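Local coordinates for protein putative metalloprotease II (Bacteroides fragilis, PDB 4ON1) that probably cleaves proteins as a secreted zinc-dependent metalloendopeptidase related to fragilysin, at residues 47-52 with 97-102; 107-110 with 114-117. One frame throughout, in Å; residues are numbered along the deposited sequence.

Contact 1: residues 47-52 with 97-102; sequences LQEGSE and LQRGGD
Arg99 reaches from the turn of one beta hairpin to two glutamates, Glu49 and Glu52, that flank the turn of another, and the three side chains form a salt-bridge network within the region related to the N-terminal domain of fragilysin. The glutamate hairpin turns as type II' from Glu49 to Glu52, the arginine hairpin as type I' from Arg99 to Asp102. Their backbones stay well apart, with the CA atoms of Glu49 and Arg99 9.9 Å from each other, so side chains alone bridge the gap. The arginine chain bends at chi2 and chi3 (-79° and -66°), which brings its guanidinium edge-on to both carboxylates. Its NE gives a fairly straight bond to Glu49 OE1 at 2.8 Å, with the oxygen close to the guanidinium plane but approached from above its own carboxylate plane. The two flat groups are turned 48° apart. Glu49 extends alongside the arginine in the opposite sense, and its second oxygen, OE2, is held by Tyr106 and Arg157, so both oxygens of this buried acid are engaged. Glu52, which is exposed, points against the direction from which Arg99 comes. Its OE2 accepts from Arg99 NH1 at 3.0 Å, while NH2, between the two acids, adds only weak, longer bonds to both. The positive charge of Arg99, with that of Arg157 at Glu49, probably offsets the closeness of the two carboxylates. Two residues back along both strands from Glu49 and Arg99, on the same side, the buried leucines meet tip to tip, Leu47 CD1 lying 3.8 Å from Leu97 CD2.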
loop_
_atom_site.group_PDB
_atom_site.type_symbol
_atom_site.label_atom_id
_atom_site.label_comp_id
_atom_site.label_asym_id
_atom_site.label_seq_id
_atom_site.Cartn_x
_atom_site.Cartn_y
_atom_site.Cartn_z
ATOM N N LEU A 47 22.525 6.832 -7.185
ATOM C CA LEU A 47 21.420 7.661 -7.621
ATOM C C LEU A 47 21.898 9.079 -7.864
ATOM O O LEU A 47 22.808 9.566 -7.190
ATOM C CB LEU A 47 20.303 7.654 -6.576
ATOM C CG LEU A 47 19.700 6.283 -6.277
ATOM C CD1 LEU A 47 18.792 6.355 -5.052
ATOM C CD2 LEU A 47 18.928 5.792 -7.486
ATOM N N GLN A 48 21.279 9.741 -8.832
ATOM C CA GLN A 48 21.536 11.156 -9.053
ATOM C C GLN A 48 20.219 11.914 -9.137
ATOM O O GLN A 48 19.274 11.477 -9.806
ATOM C CB GLN A 48 22.355 11.391 -10.328
ATOM C CG GLN A 48 22.476 12.878 -10.696
ATOM C CD GLN A 48 23.263 13.130 -11.971
ATOM O OE1 GLN A 48 23.641 12.197 -12.682
ATOM N NE2 GLN A 48 23.521 14.402 -12.262
ATOM N N GLU A 49 20.144 13.019 -8.405
ATOM C CA GLU A 49 19.075 13.987 -8.586
ATOM C C GLU A 49 19.687 15.385 -8.593
ATOM O O GLU A 49 20.137 15.880 -7.558
ATOM C CB GLU A 49 18.011 13.846 -7.494
ATOM C CG GLU A 49 16.765 14.690 -7.753
ATOM C CD GLU A 49 15.624 14.367 -6.808
ATOM O OE1 GLU A 49 15.751 14.653 -5.596
ATOM O OE2 GLU A 49 14.602 13.826 -7.280
ATOM N N GLY A 50 19.725 16.010 -9.767
ATOM C CA GLY A 50 20.390 17.291 -9.925
ATOM C C GLY A 50 21.862 17.189 -9.582
ATOM O O GLY A 50 22.564 16.334 -10.124
ATOM N N SER A 51 22.328 18.027 -8.657
ATOM C CA SER A 51 23.737 18.019 -8.288
ATOM C C SER A 51 24.033 17.053 -7.140
ATOM O O SER A 51 25.179 16.925 -6.718
ATOM C CB SER A 51 24.198 19.425 -7.898
ATOM O OG SER A 51 23.542 19.866 -6.723
ATOM N N GLU A 52 23.007 16.369 -6.640
ATOM C CA GLU A 52 23.207 15.403 -5.561
ATOM C C GLU A 52 23.338 13.986 -6.091
ATOM O O GLU A 52 22.459 13.482 -6.790
ATOM C CB GLU A 52 22.059 15.454 -4.547
ATOM C CG GLU A 52 22.107 16.637 -3.597
ATOM C CD GLU A 52 20.891 16.691 -2.694
ATOM O OE1 GLU A 52 20.088 17.638 -2.831
ATOM O OE2 GLU A 52 20.744 15.783 -1.846
ATOM N N LEU A 97 11.641 7.072 -1.404
ATOM C CA LEU A 97 12.741 7.307 -0.483
ATOM C C LEU A 97 12.677 8.684 0.166
ATOM O O LEU A 97 11.819 9.506 -0.165
ATOM C CB LEU A 97 14.077 7.114 -1.203
ATOM C CG LEU A 97 14.241 7.687 -2.610
ATOM C CD1 LEU A 97 14.320 9.193 -2.587
ATOM C CD2 LEU A 97 15.477 7.108 -3.274
ATOM N N GLN A 98 13.591 8.924 1.098
ATOM C CA GLN A 98 13.634 10.192 1.806
ATOM C C GLN A 98 14.565 11.186 1.127
ATOM O O GLN A 98 15.726 10.879 0.854
ATOM C CB GLN A 98 14.066 9.972 3.256
ATOM C CG GLN A 98 13.175 8.999 4.013
ATOM C CD GLN A 98 12.159 9.709 4.887
ATOM O OE1 GLN A 98 11.854 10.884 4.677
ATOM N NE2 GLN A 98 11.627 8.996 5.874
ATOM N N ARG A 99 14.044 12.382 0.866
ATOM C CA ARG A 99 14.844 13.488 0.359
ATOM C C ARG A 99 14.580 14.719 1.210
ATOM O O ARG A 99 13.450 15.206 1.259
ATOM C CB ARG A 99 14.512 13.802 -1.100
ATOM C CG ARG A 99 14.665 12.646 -2.073
ATOM C CD ARG A 99 16.112 12.423 -2.455
ATOM N NE ARG A 99 16.651 13.553 -3.210
ATOM C CZ ARG A 99 17.785 14.172 -2.906
ATOM N NH1 ARG A 99 18.500 13.758 -1.872
ATOM N NH2 ARG A 99 18.203 15.195 -3.638
ATOM N N GLY A 100 15.617 15.211 1.880
ATOM C CA GLY A 100 15.499 16.408 2.692
ATOM C C GLY A 100 14.445 16.296 3.778
ATOM O O GLY A 100 13.771 17.274 4.102
ATOM N N GLY A 101 14.297 15.098 4.338
ATOM C CA GLY A 101 13.305 14.859 5.369
ATOM C C GLY A 101 11.921 14.509 4.850
ATOM O O GLY A 101 11.058 14.082 5.619
ATOM N N ASP A 102 11.697 14.693 3.553
ATOM C CA ASP A 102 10.403 14.374 2.959
ATOM C C ASP A 102 10.392 12.990 2.324
ATOM O O ASP A 102 11.400 12.534 1.774
ATOM C CB ASP A 102 10.003 15.419 1.911
ATOM C CG ASP A 102 9.553 16.727 2.534
ATOM O OD1 ASP A 102 9.479 16.800 3.781
ATOM O OD2 ASP A 102 9.264 17.678 1.779
#

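Contact 2: residues 107-110 with 114-117; sequences IVYK and RMAE
Met115 reaches from the first turn of helix 112-126 back to the end of strand 102-109, where it packs against Tyr109 in a tight strand-to-helix connection of the fragilysin-type N-terminal region. Its CB lies 4.0 Å from Tyr109 CB, at the place where the two backbones come nearest. With CG anti to the backbone N (chi1 179°) the chain runs back along the strand, and the bend at chi2 (86°) brings SD to the backbone: Tyr109 N gives the sulfur a weak hydrogen bond of 3.5 Å. The bend at chi3 then turns the methyl CE in beside the tyrosine ring, 3.9 Å from Tyr109 CD1, facing Ile107 and 4.0 Å from Ile107 O. Met115 also touches Ile153 and Ile156 of the adjoining strand 153-159.

Arg114 runs beside the tyrosine in the same direction, its guanidinium nearly perpendicular to the ring, while Tyr109 OH bonds to His218 of helix 217-230. On the side turned from the ring, the guanidinium is paired through NH2 with Glu217 and through NH1 with Glu117, which accepts with the anti lone pair of OE2. Nearer the backbone, Arg114 CG approaches Tyr109 CD2 to 3.5 Å.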
loop_
_atom_site.group_PDB
_atom_site.type_symbol
_atom_site.label_atom_id
_atom_site.label_comp_id
_atom_site.label_asym_id
_atom_site.label_seq_id
_atom_site.Cartn_x
_atom_site.Cartn_y
_atom_site.Cartn_z
ATOM N N ILE A 107 7.564 7.835 -9.889
ATOM C CA ILE A 107 6.627 6.939 -10.558
ATOM C C ILE A 107 6.883 6.924 -12.067
ATOM O O ILE A 107 6.932 7.979 -12.708
ATOM C CB ILE A 107 5.165 7.371 -10.264
ATOM C CG1 ILE A 107 4.907 7.382 -8.750
ATOM C CG2 ILE A 107 4.162 6.492 -11.009
ATOM C CD1 ILE A 107 3.816 8.362 -8.318
ATOM N N VAL A 108 7.074 5.730 -12.622
ATOM C CA VAL A 108 7.263 5.557 -14.058
ATOM C C VAL A 108 6.343 4.469 -14.602
ATOM O O VAL A 108 6.336 3.351 -14.103
ATOM C CB VAL A 108 8.741 5.204 -14.406
ATOM C CG1 VAL A 108 9.632 6.399 -14.218
ATOM C CG2 VAL A 108 9.257 4.050 -13.544
ATOM N N TYR A 109 5.576 4.806 -15.636
ATOM C CA TYR A 109 4.723 3.843 -16.329
ATOM C C TYR A 109 5.311 3.474 -17.682
ATOM O O TYR A 109 5.880 4.320 -18.361
ATOM C CB TYR A 109 3.315 4.406 -16.514
ATOM C CG TYR A 109 2.416 4.187 -15.320
ATOM C CD1 TYR A 109 2.622 4.876 -14.131
ATOM C CD2 TYR A 109 1.355 3.296 -15.389
ATOM C CE1 TYR A 109 1.797 4.671 -13.038
ATOM C CE2 TYR A 109 0.523 3.094 -14.313
ATOM C CZ TYR A 109 0.751 3.780 -13.139
ATOM O OH TYR A 109 -0.080 3.573 -12.070
ATOM N N LYS A 110 5.183 2.210 -18.074
ATOM C CA LYS A 110 5.762 1.776 -19.340
ATOM C C LYS A 110 5.050 2.414 -20.526
ATOM O O LYS A 110 5.688 2.879 -21.477
ATOM C CB LYS A 110 5.731 0.257 -19.472
ATOM C CG LYS A 110 6.334 -0.219 -20.785
ATOM C CD LYS A 110 6.455 -1.733 -20.861
ATOM C CE LYS A 110 5.115 -2.402 -20.656
ATOM N NZ LYS A 110 5.213 -3.885 -20.799
ATOM N N ARG A 114 -0.654 5.962 -20.703
ATOM C CA ARG A 114 -1.022 5.761 -19.304
ATOM C C ARG A 114 -0.227 6.726 -18.432
ATOM O O ARG A 114 -0.780 7.331 -17.513
ATOM C CB ARG A 114 -0.788 4.314 -18.860
ATOM C CG ARG A 114 -1.371 3.983 -17.467
ATOM C CD ARG A 114 -2.874 4.260 -17.381
ATOM N NE ARG A 114 -3.412 4.059 -16.031
ATOM C CZ ARG A 114 -4.416 4.771 -15.519
ATOM N NH1 ARG A 114 -4.986 5.719 -16.244
ATOM N NH2 ARG A 114 -4.852 4.537 -14.289
ATOM N N MET A 115 1.062 6.885 -18.721
ATOM C CA MET A 115 1.873 7.834 -17.955
ATOM C C MET A 115 1.272 9.240 -17.995
ATOM O O MET A 115 1.222 9.933 -16.978
ATOM C CB MET A 115 3.316 7.874 -18.467
ATOM C CG MET A 115 4.213 8.858 -17.713
ATOM S SD MET A 115 4.983 8.196 -16.212
ATOM C CE MET A 115 3.735 8.535 -14.972
ATOM N N ALA A 116 0.791 9.641 -19.168
ATOM C CA ALA A 116 0.192 10.962 -19.329
ATOM C C ALA A 116 -1.081 11.070 -18.497
ATOM O O ALA A 116 -1.332 12.096 -17.861
ATOM C CB ALA A 116 -0.107 11.249 -20.812
ATOM N N GLU A 117 -1.877 10.006 -18.492
ATOM C CA GLU A 117 -3.093 9.983 -17.685
ATOM C C GLU A 117 -2.765 10.079 -16.196
ATOM O O GLU A 117 -3.440 10.787 -15.446
ATOM C CB GLU A 117 -3.907 8.724 -17.978
ATOM C CG GLU A 117 -4.515 8.709 -19.378
ATOM C CD GLU A 117 -5.033 7.343 -19.790
ATOM O OE1 GLU A 117 -5.407 7.192 -20.972
ATOM O OE2 GLU A 117 -5.073 6.425 -18.940
#

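After strand 19-22, helix 28-35 and strand 43-49 the chain turns at 49-52, then runs along strands 52-68, 71-78, 84-88 and 92-99 before contact 1 closes this long, helix-free loop by joining the turn ends of two hairpins. Strand 102-109, the returning arm of the second hairpin, ends at contact 2; there only residues 110 and 111 lie between the strand and helix 112-126. The two contacts are thus in series, neither nested nor crossed, with centres about 21 Å apart. Contact 1 links hairpins distant in sequence, whereas contact 2 fastens helix 112-126 to the strand just before it, beside helix 217-230.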